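Long-range contact in erythrocyte binding antigen 140 (Plasmodium falciparum, PDB 4GF2), which probably binds a receptor on the red-cell surface during invasion by the malaria parasite, through its two Duffy-binding-like domains: residues F314-C328 with T339-R352. The protein carries 3 engineered substitutions. Sequence-based numbering, arbitrary orientation.
Sequences FGCNYKSNNEKSWNC and TCEPPRRQTLCLGR. With GOL (glycerol), chain E.
Two disulfides, C316–C349 and C328–C340, staple the segments together near their two ends. SG of C349 also lies at the edge of the F314 ring, 5.1 Å from its centroid, a Cys sulfur–aromatic contact. Beside this disulfide G351 has positive phi, which favours glycine, and its CA packs so close to F314 CE2 that a side chain there would collide with the ring. G315, the positive-phi C' residue of a Schellman motif, ends helix 308-314, and its CA lies over one face of the R352 guanidinium, whose NE hydrogen-bonds to G313 O.

Near the other disulfide, W326 lays one indole face across the P342–P343 step: P342 CA sits 3.5 Å from the centroid of the six-membered ring and P343 CD 3.4 Å from that of the five-membered ring, a double CH-pi contact. K532 and E535 of helix 518-548 also touch W326. These cysteine-pinned loops, joined by a single antiparallel bridge and leading into short helix 343-346, belong to the second Duffy-binding-like (DBL) module, a helical, disulfide-rich adhesion fold.

The bridge is the hydrogen-bonded pair N327–E341. E341 N donates to N327 O at 2.8 Å; E341 O takes N327 N on a lone pair, at 3.2 Å, and Q346 NE2 from above its carbonyl plane. Extended beyond CG (chi2 174°), Q346 also donates from NE2 to S325 O at 3.1 Å, so one amide nitrogen ties both segments. Further along, K319, bent at chi2 (-60°), donates a 2.8 Å hydrogen bond from NZ to T347 O, from above the carbonyl plane. NZ also forms a salt bridge with E375 and donates to a water that bonds to R344 O and T347 OG1.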
ATOM      1  N   PHE A 314      -5.215  -1.936  17.402  1.00 43.93           N
ATOM      2  CA  PHE A 314      -5.553  -0.882  16.456  1.00 43.39           C
ATOM      3  C   PHE A 314      -5.927   0.420  17.163  1.00 47.94           C
ATOM      4  O   PHE A 314      -5.789   1.502  16.593  1.00 49.49           O
ATOM      5  CB  PHE A 314      -6.703  -1.335  15.562  1.00 40.24           C
ATOM      6  CG  PHE A 314      -7.014  -0.379  14.458  1.00 37.86           C
ATOM      7  CD1 PHE A 314      -6.279  -0.394  13.288  1.00 38.63           C
ATOM      8  CD2 PHE A 314      -8.045   0.536  14.588  1.00 35.44           C
ATOM      9  CE1 PHE A 314      -6.568   0.486  12.266  1.00 37.31           C
ATOM     10  CE2 PHE A 314      -8.335   1.415  13.572  1.00 33.66           C
ATOM     11  CZ  PHE A 314      -7.594   1.392  12.409  1.00 34.65           C
ATOM     12  N   GLY A 315      -6.405   0.313  18.398  1.00 50.76           N
ATOM     13  CA  GLY A 315      -6.681   1.485  19.210  1.00 51.23           C
ATOM     14  C   GLY A 315      -8.157   1.784  19.399  1.00 49.31           C
ATOM     15  O   GLY A 315      -8.537   2.934  19.615  1.00 47.37           O
ATOM     16  N   CYS A 316      -8.990   0.753  19.322  1.00 49.55           N
ATOM     17  CA  CYS A 316     -10.417   0.909  19.580  1.00 48.64           C
ATOM     18  C   CYS A 316     -10.907  -0.104  20.611  1.00 50.53           C
ATOM     19  O   CYS A 316     -10.200  -1.044  20.959  1.00 50.40           O
ATOM     20  CB  CYS A 316     -11.207   0.759  18.284  1.00 46.37           C
ATOM     21  SG  CYS A 316     -10.871   2.049  17.079  1.00 46.16           S
ATOM     22  N   ASN A 317     -12.130   0.090  21.090  1.00 52.76           N
ATOM     23  CA  ASN A 317     -12.705  -0.796  22.089  1.00 58.63           C
ATOM     24  C   ASN A 317     -14.198  -0.971  21.840  1.00 60.54           C
ATOM     25  O   ASN A 317     -14.788  -0.248  21.037  1.00 57.88           O
ATOM     26  CB  ASN A 317     -12.463  -0.231  23.490  1.00 62.49           C
ATOM     27  CG  ASN A 317     -12.668  -1.264  24.583  1.00 67.81           C
ATOM     28  OD1 ASN A 317     -12.305  -2.431  24.430  1.00 65.89           O
ATOM     29  ND2 ASN A 317     -13.255  -0.838  25.694  1.00 73.47           N
ATOM     30  N   TYR A 318     -14.800  -1.942  22.523  1.00 64.39           N
ATOM     31  CA  TYR A 318     -16.237  -2.181  22.433  1.00 65.09           C
ATOM     32  C   TYR A 318     -17.020  -0.912  22.747  1.00 61.09           C
ATOM     33  O   TYR A 318     -16.594  -0.101  23.566  1.00 60.72           O
ATOM     34  CB  TYR A 318     -16.652  -3.284  23.408  1.00 71.40           C
ATOM     35  CG  TYR A 318     -16.109  -4.656  23.074  1.00 75.47           C
ATOM     36  CD1 TYR A 318     -16.759  -5.480  22.164  1.00 76.21           C
ATOM     37  CD2 TYR A 318     -14.955  -5.136  23.679  1.00 79.16           C
ATOM     38  CE1 TYR A 318     -16.271  -6.738  21.860  1.00 78.81           C
ATOM     39  CE2 TYR A 318     -14.459  -6.394  23.382  1.00 81.76           C
ATOM     40  CZ  TYR A 318     -15.122  -7.190  22.473  1.00 81.95           C
ATOM     41  OH  TYR A 318     -14.633  -8.441  22.173  1.00 84.76           O
ATOM     42  N   LYS A 319     -18.166  -0.744  22.091  1.00 57.85           N
ATOM     43  CA  LYS A 319     -19.077   0.342  22.432  1.00 56.14           C
ATOM     44  C   LYS A 319     -19.603   0.060  23.829  1.00 63.22           C
ATOM     45  O   LYS A 319     -20.106  -1.030  24.094  1.00 64.83           O
ATOM     46  CB  LYS A 319     -20.245   0.423  21.443  1.00 51.36           C
ATOM     47  CG  LYS A 319     -19.843   0.406  19.975  1.00 45.46           C
ATOM     48  CD  LYS A 319     -18.949   1.569  19.614  1.00 40.81           C
ATOM     49  CE  LYS A 319     -18.525   1.491  18.157  1.00 38.86           C
ATOM     50  NZ  LYS A 319     -17.689   2.647  17.739  1.00 37.58           N
ATOM     51  N   SER A 320     -19.473   1.029  24.729  1.00 68.14           N
ATOM     52  CA  SER A 320     -19.871   0.824  26.118  1.00 76.82           C
ATOM     53  C   SER A 320     -21.378   0.647  26.236  1.00 78.32           C
ATOM     54  O   SER A 320     -22.145   1.212  25.455  1.00 75.26           O
ATOM     55  CB  SER A 320     -19.422   1.999  26.986  1.00 82.26           C
ATOM     56  OG  SER A 320     -20.143   3.172  26.658  1.00 83.48           O
ATOM     57  N   ASN A 321     -21.793  -0.150  27.216  1.00 83.02           N
ATOM     58  CA  ASN A 321     -23.209  -0.382  27.471  1.00 86.18           C
ATOM     59  C   ASN A 321     -23.892   0.892  27.952  1.00 86.09           C
ATOM     60  O   ASN A 321     -25.093   1.076  27.758  1.00 84.99           O
ATOM     61  CB  ASN A 321     -23.382  -1.498  28.500  1.00 92.58           C
ATOM     62  CG  ASN A 321     -22.723  -2.792  28.067  1.00 94.55           C
ATOM     63  OD1 ASN A 321     -22.532  -3.037  26.875  1.00 92.40           O
ATOM     64  ND2 ASN A 321     -22.370  -3.631  29.036  1.00 99.21           N
ATOM     65  N   ASN A 322     -23.123   1.768  28.589  1.00 88.94           N
ATOM     66  CA  ASN A 322     -23.619   3.089  28.947  1.00 93.44           C
ATOM     67  C   ASN A 322     -23.957   3.861  27.683  1.00 92.61           C
ATOM     68  O   ASN A 322     -23.367   3.628  26.629  1.00 90.28           O
ATOM     69  CB  ASN A 322     -22.573   3.867  29.743  1.00 94.91           C
ATOM     70  CG  ASN A 322     -22.232   3.211  31.061  1.00100.87           C
ATOM     71  OD1 ASN A 322     -23.093   2.626  31.719  1.00105.52           O
ATOM     72  ND2 ASN A 322     -20.969   3.307  31.458  1.00101.17           N
ATOM     73  N   GLU A 323     -24.898   4.789  27.791  1.00 94.38           N
ATOM     74  CA  GLU A 323     -25.281   5.603  26.649  1.00 90.54           C
ATOM     75  C   GLU A 323     -24.851   7.049  26.868  1.00 83.98           C
ATOM     76  O   GLU A 323     -25.210   7.673  27.868  1.00 85.51           O
ATOM     77  CB  GLU A 323     -26.788   5.500  26.370  1.00 96.27           C
ATOM     78  CG  GLU A 323     -27.699   5.518  27.600  1.00104.16           C
ATOM     79  CD  GLU A 323     -27.951   6.913  28.144  1.00107.22           C
ATOM     80  OE1 GLU A 323     -27.858   7.888  27.369  1.00103.01           O
ATOM     81  OE2 GLU A 323     -28.250   7.033  29.352  1.00113.96           O
ATOM     82  N   LYS A 324     -24.050   7.566  25.942  1.00 76.11           N
ATOM     83  CA  LYS A 324     -23.646   8.964  25.984  1.00 71.07           C
ATOM     84  C   LYS A 324     -24.780   9.845  25.487  1.00 67.87           C
ATOM     85  O   LYS A 324     -25.571   9.439  24.635  1.00 67.59           O
ATOM     86  CB  LYS A 324     -22.393   9.202  25.136  1.00 68.39           C
ATOM     87  CG  LYS A 324     -21.108   8.697  25.772  1.00 70.50           C
ATOM     88  CD  LYS A 324     -19.878   9.366  25.168  1.00 71.56           C
ATOM     89  CE  LYS A 324     -18.608   8.950  25.899  1.00 76.66           C
ATOM     90  NZ  LYS A 324     -17.397   9.662  25.404  1.00 77.60           N
ATOM     91  N   SER A 325     -24.860  11.053  26.032  1.00 67.00           N
ATOM     92  CA  SER A 325     -25.833  12.025  25.569  1.00 67.25           C
ATOM     93  C   SER A 325     -25.401  12.572  24.218  1.00 60.10           C
ATOM     94  O   SER A 325     -24.240  12.449  23.829  1.00 56.14           O
ATOM     95  CB  SER A 325     -25.962  13.175  26.571  1.00 74.25           C
ATOM     96  OG  SER A 325     -26.501  12.723  27.802  1.00 81.96           O
ATOM     97  N   TRP A 326     -26.342  13.168  23.499  1.00 58.60           N
ATOM     98  CA  TRP A 326     -26.004  13.905  22.295  1.00 52.86           C
ATOM     99  C   TRP A 326     -25.240  15.155  22.701  1.00 48.62           C
ATOM    100  O   TRP A 326     -25.551  15.779  23.714  1.00 49.66           O
ATOM    101  CB  TRP A 326     -27.269  14.260  21.517  1.00 52.64           C
ATOM    102  CG  TRP A 326     -27.826  13.087  20.780  1.00 51.77           C
ATOM    103  CD1 TRP A 326     -28.426  11.986  21.321  1.00 52.86           C
ATOM    104  CD2 TRP A 326     -27.825  12.887  19.364  1.00 50.42           C
ATOM    105  NE1 TRP A 326     -28.801  11.115  20.328  1.00 52.28           N
ATOM    106  CE2 TRP A 326     -28.442  11.644  19.116  1.00 50.63           C
ATOM    107  CE3 TRP A 326     -27.364  13.639  18.280  1.00 49.64           C
ATOM    108  CZ2 TRP A 326     -28.608  11.138  17.830  1.00 50.92           C
ATOM    109  CZ3 TRP A 326     -27.533  13.134  17.005  1.00 49.20           C
ATOM    110  CH2 TRP A 326     -28.148  11.895  16.791  1.00 50.63           C
ATOM    111  N   ASN A 327     -24.228  15.504  21.918  1.00 44.16           N
ATOM    112  CA  ASN A 327     -23.383  16.649  22.217  1.00 45.38           C
ATOM    113  C   ASN A 327     -23.719  17.836  21.325  1.00 48.27           C
ATOM    114  O   ASN A 327     -23.428  17.824  20.135  1.00 47.03           O
ATOM    115  CB  ASN A 327     -21.911  16.266  22.056  1.00 43.94           C
ATOM    116  CG  ASN A 327     -20.974  17.441  22.243  1.00 46.63           C
ATOM    117  OD1 ASN A 327     -21.353  18.476  22.789  1.00 51.46           O
ATOM    118  ND2 ASN A 327     -19.738  17.288  21.789  1.00 44.29           N
ATOM    119  N   CYS A 328     -24.329  18.860  21.915  1.00 51.97           N
ATOM    120  CA  CYS A 328     -24.706  20.067  21.181  1.00 52.49           C
ATOM    121  C   CYS A 328     -23.880  21.270  21.637  1.00 54.11           C
ATOM    122  O   CYS A 328     -24.331  22.408  21.520  1.00 55.46           O
ATOM    123  CB  CYS A 328     -26.192  20.387  21.395  1.00 53.67           C
ATOM    124  SG  CYS A 328     -27.349  19.013  21.135  1.00 69.68           S
ATOM    125  N   THR A 339     -26.060  22.190  15.725  1.00 50.01           N
ATOM    126  CA  THR A 339     -25.694  20.811  15.429  1.00 49.02           C
ATOM    127  C   THR A 339     -25.595  19.971  16.701  1.00 48.10           C
ATOM    128  O   THR A 339     -25.092  20.429  17.724  1.00 47.33           O
ATOM    129  CB  THR A 339     -24.336  20.753  14.695  1.00 49.50           C
ATOM    130  OG1 THR A 339     -24.444  21.409  13.423  1.00 53.04           O
ATOM    131  CG2 THR A 339     -23.896  19.309  14.482  1.00 47.47           C
ATOM    132  N   CYS A 340     -26.080  18.737  16.631  1.00 48.00           N
ATOM    133  CA  CYS A 340     -25.953  17.804  17.744  1.00 47.52           C
ATOM    134  C   CYS A 340     -25.233  16.539  17.284  1.00 45.37           C
ATOM    135  O   CYS A 340     -25.726  15.800  16.432  1.00 45.83           O
ATOM    136  CB  CYS A 340     -27.329  17.469  18.324  1.00 48.94           C
ATOM    137  SG  CYS A 340     -28.081  18.834  19.244  1.00 65.52           S
ATOM    138  N   GLU A 341     -24.058  16.303  17.851  1.00 43.29           N
ATOM    139  CA  GLU A 341     -23.246  15.152  17.485  1.00 42.94           C
ATOM    140  C   GLU A 341     -23.883  13.875  18.022  1.00 41.84           C
ATOM    141  O   GLU A 341     -24.233  13.803  19.195  1.00 41.24           O
ATOM    142  CB  GLU A 341     -21.835  15.319  18.047  1.00 45.84           C
ATOM    143  CG  GLU A 341     -20.837  14.273  17.589  1.00 46.68           C
ATOM    144  CD  GLU A 341     -19.458  14.498  18.180  1.00 46.11           C
ATOM    145  OE1 GLU A 341     -19.323  15.381  19.057  1.00 45.92           O
ATOM    146  OE2 GLU A 341     -18.510  13.794  17.772  1.00 45.51           O
ATOM    147  N   PRO A 342     -24.054  12.865  17.158  1.00 42.41           N
ATOM    148  CA  PRO A 342     -24.595  11.591  17.641  1.00 44.61           C
ATOM    149  C   PRO A 342     -23.585  10.857  18.513  1.00 45.06           C
ATOM    150  O   PRO A 342     -22.385  10.934  18.246  1.00 45.54           O
ATOM    151  CB  PRO A 342     -24.846  10.799  16.350  1.00 44.06           C
ATOM    152  CG  PRO A 342     -24.809  11.804  15.249  1.00 42.91           C
ATOM    153  CD  PRO A 342     -23.873  12.868  15.699  1.00 41.69           C
ATOM    154  N   PRO A 343     -24.061  10.165  19.556  1.00 44.32           N
ATOM    155  CA  PRO A 343     -23.169   9.344  20.383  1.00 44.59           C
ATOM    156  C   PRO A 343     -22.317   8.401  19.540  1.00 46.07           C
ATOM    157  O   PRO A 343     -21.143   8.184  19.834  1.00 47.98           O
ATOM    158  CB  PRO A 343     -24.143   8.555  21.254  1.00 45.27           C
ATOM    159  CG  PRO A 343     -25.325   9.462  21.396  1.00 46.57           C
ATOM    160  CD  PRO A 343     -25.433  10.209  20.095  1.00 45.35           C
ATOM    161  N   ARG A 344     -22.921   7.847  18.496  1.00 45.67           N
ATOM    162  CA  ARG A 344     -22.227   6.960  17.576  1.00 44.44           C
ATOM    163  C   ARG A 344     -21.018   7.660  16.951  1.00 42.92           C
ATOM    164  O   ARG A 344     -19.965   7.054  16.778  1.00 43.36           O
ATOM    165  CB  ARG A 344     -23.200   6.491  16.489  1.00 43.94           C
ATOM    166  CG  ARG A 344     -22.600   5.568  15.440  1.00 41.50           C
ATOM    167  CD  ARG A 344     -23.504   5.479  14.217  1.00 41.22           C
ATOM    168  NE  ARG A 344     -23.903   6.806  13.756  1.00 40.58           N
ATOM    169  CZ  ARG A 344     -23.100   7.658  13.125  1.00 40.18           C
ATOM    170  NH1 ARG A 344     -21.837   7.331  12.863  1.00 39.51           N
ATOM    171  NH2 ARG A 344     -23.560   8.844  12.758  1.00 41.61           N
ATOM    172  N   ARG A 345     -21.168   8.939  16.621  1.00 40.92           N
ATOM    173  CA  ARG A 345     -20.080   9.708  16.021  1.00 37.54           C
ATOM    174  C   ARG A 345     -19.001  10.033  17.049  1.00 38.42           C
ATOM    175  O   ARG A 345     -17.813  10.083  16.725  1.00 39.21           O
ATOM    176  CB  ARG A 345     -20.621  10.995  15.398  1.00 35.82           C
ATOM    177  CG  ARG A 345     -19.547  11.983  14.943  1.00 35.80           C
ATOM    178  CD  ARG A 345     -18.671  11.411  13.841  1.00 36.69           C
ATOM    179  NE  ARG A 345     -17.611  12.343  13.452  1.00 37.38           N
ATOM    180  CZ  ARG A 345     -16.424  12.429  14.043  1.00 38.07           C
ATOM    181  NH1 ARG A 345     -16.115  11.641  15.064  1.00 37.72           N
ATOM    182  NH2 ARG A 345     -15.535  13.308  13.611  1.00 38.69           N
ATOM    183  N   GLN A 346     -19.424  10.254  18.289  1.00 39.41           N
ATOM    184  CA  GLN A 346     -18.511  10.572  19.379  1.00 40.20           C
ATOM    185  C   GLN A 346     -17.610   9.392  19.715  1.00 41.38           C
ATOM    186  O   GLN A 346     -16.528   9.571  20.268  1.00 43.84           O
ATOM    187  CB  GLN A 346     -19.301  10.962  20.631  1.00 41.21           C
ATOM    188  CG  GLN A 346     -20.175  12.190  20.467  1.00 40.88           C
ATOM    189  CD  GLN A 346     -21.040  12.456  21.684  1.00 43.37           C
ATOM    190  OE1 GLN A 346     -20.607  12.272  22.821  1.00 44.13           O
ATOM    191  NE2 GLN A 346     -22.271  12.890  21.450  1.00 44.84           N
ATOM    192  N   THR A 347     -18.069   8.187  19.393  1.00 40.39           N
ATOM    193  CA  THR A 347     -17.343   6.971  19.747  1.00 41.31           C
ATOM    194  C   THR A 347     -16.879   6.196  18.512  1.00 43.18           C
ATOM    195  O   THR A 347     -16.518   5.026  18.608  1.00 46.58           O
ATOM    196  CB  THR A 347     -18.212   6.047  20.615  1.00 42.63           C
ATOM    197  OG1 THR A 347     -19.310   5.549  19.842  1.00 45.89           O
ATOM    198  CG2 THR A 347     -18.746   6.800  21.828  1.00 41.51           C
ATOM    199  N   LEU A 348     -16.888   6.857  17.359  1.00 41.83           N
ATOM    200  CA  LEU A 348     -16.457   6.246  16.102  1.00 42.18           C
ATOM    201  C   LEU A 348     -14.999   5.785  16.158  1.00 39.93           C
ATOM    202  O   LEU A 348     -14.121   6.515  16.614  1.00 39.25           O
ATOM    203  CB  LEU A 348     -16.634   7.253  14.963  1.00 44.59           C
ATOM    204  CG  LEU A 348     -16.177   6.845  13.563  1.00 44.93           C
ATOM    205  CD1 LEU A 348     -17.065   5.758  12.997  1.00 46.08           C
ATOM    206  CD2 LEU A 348     -16.161   8.055  12.649  1.00 44.12           C
ATOM    207  N   CYS A 349     -14.748   4.568  15.684  1.00 39.64           N
ATOM    208  CA  CYS A 349     -13.400   4.014  15.677  1.00 40.84           C
ATOM    209  C   CYS A 349     -12.578   4.531  14.502  1.00 38.11           C
ATOM    210  O   CYS A 349     -12.902   4.276  13.343  1.00 36.66           O
ATOM    211  CB  CYS A 349     -13.453   2.487  15.633  1.00 44.72           C
ATOM    212  SG  CYS A 349     -11.849   1.711  15.336  1.00 44.70           S
ATOM    213  N   LEU A 350     -11.512   5.257  14.820  1.00 38.50           N
ATOM    214  CA  LEU A 350     -10.579   5.748  13.816  1.00 39.79           C
ATOM    215  C   LEU A 350      -9.158   5.258  14.082  1.00 39.86           C
ATOM    216  O   LEU A 350      -8.288   5.356  13.224  1.00 40.65           O
ATOM    217  CB  LEU A 350     -10.601   7.276  13.789  1.00 42.06           C
ATOM    218  CG  LEU A 350     -11.939   7.903  13.391  1.00 44.05           C
ATOM    219  CD1 LEU A 350     -11.858   9.414  13.503  1.00 47.56           C
ATOM    220  CD2 LEU A 350     -12.334   7.491  11.980  1.00 41.87           C
ATOM    221  N   GLY A 351      -8.922   4.728  15.275  1.00 38.29           N
ATOM    222  CA  GLY A 351      -7.608   4.225  15.626  1.00 37.29           C
ATOM    223  C   GLY A 351      -6.565   5.321  15.707  1.00 37.06           C
ATOM    224  O   GLY A 351      -6.887   6.509  15.747  1.00 34.84           O
ATOM    225  N   ARG A 352      -5.305   4.906  15.710  1.00 41.35           N
ATOM    226  CA  ARG A 352      -4.185   5.811  15.913  1.00 48.66           C
ATOM    227  C   ARG A 352      -3.862   6.545  14.619  1.00 54.16           C
ATOM    228  O   ARG A 352      -2.863   6.256  13.958  1.00 54.58           O
ATOM    229  CB  ARG A 352      -2.977   5.016  16.400  1.00 51.23           C
ATOM    230  CG  ARG A 352      -3.306   4.113  17.578  1.00 52.64           C
ATOM    231  CD  ARG A 352      -2.223   3.089  17.839  1.00 56.64           C
ATOM    232  NE  ARG A 352      -2.724   1.976  18.642  1.00 62.25           N
ATOM    233  CZ  ARG A 352      -2.912   2.021  19.958  1.00 70.42           C
ATOM    234  NH1 ARG A 352      -2.645   3.128  20.642  1.00 74.64           N
ATOM    235  NH2 ARG A 352      -3.372   0.954  20.595  1.00 73.71           N
TER
HETATM  236  C1  GOL E 804     -14.334   2.706  19.660  1.00 68.21           C
HETATM  237  O1  GOL E 804     -15.311   2.033  20.419  1.00 70.86           O
HETATM  238  C2  GOL E 804     -13.265   3.240  20.603  1.00 65.32           C
HETATM  239  O2  GOL E 804     -13.552   2.837  21.922  1.00 65.36           O
HETATM  240  C3  GOL E 804     -13.207   4.754  20.515  1.00 62.27           C
HETATM  241  O3  GOL E 804     -12.703   5.101  19.247  1.00 61.01           O
HETATM  242  O   HOH W   1     -19.557   4.377  16.963  1.00 39.80           O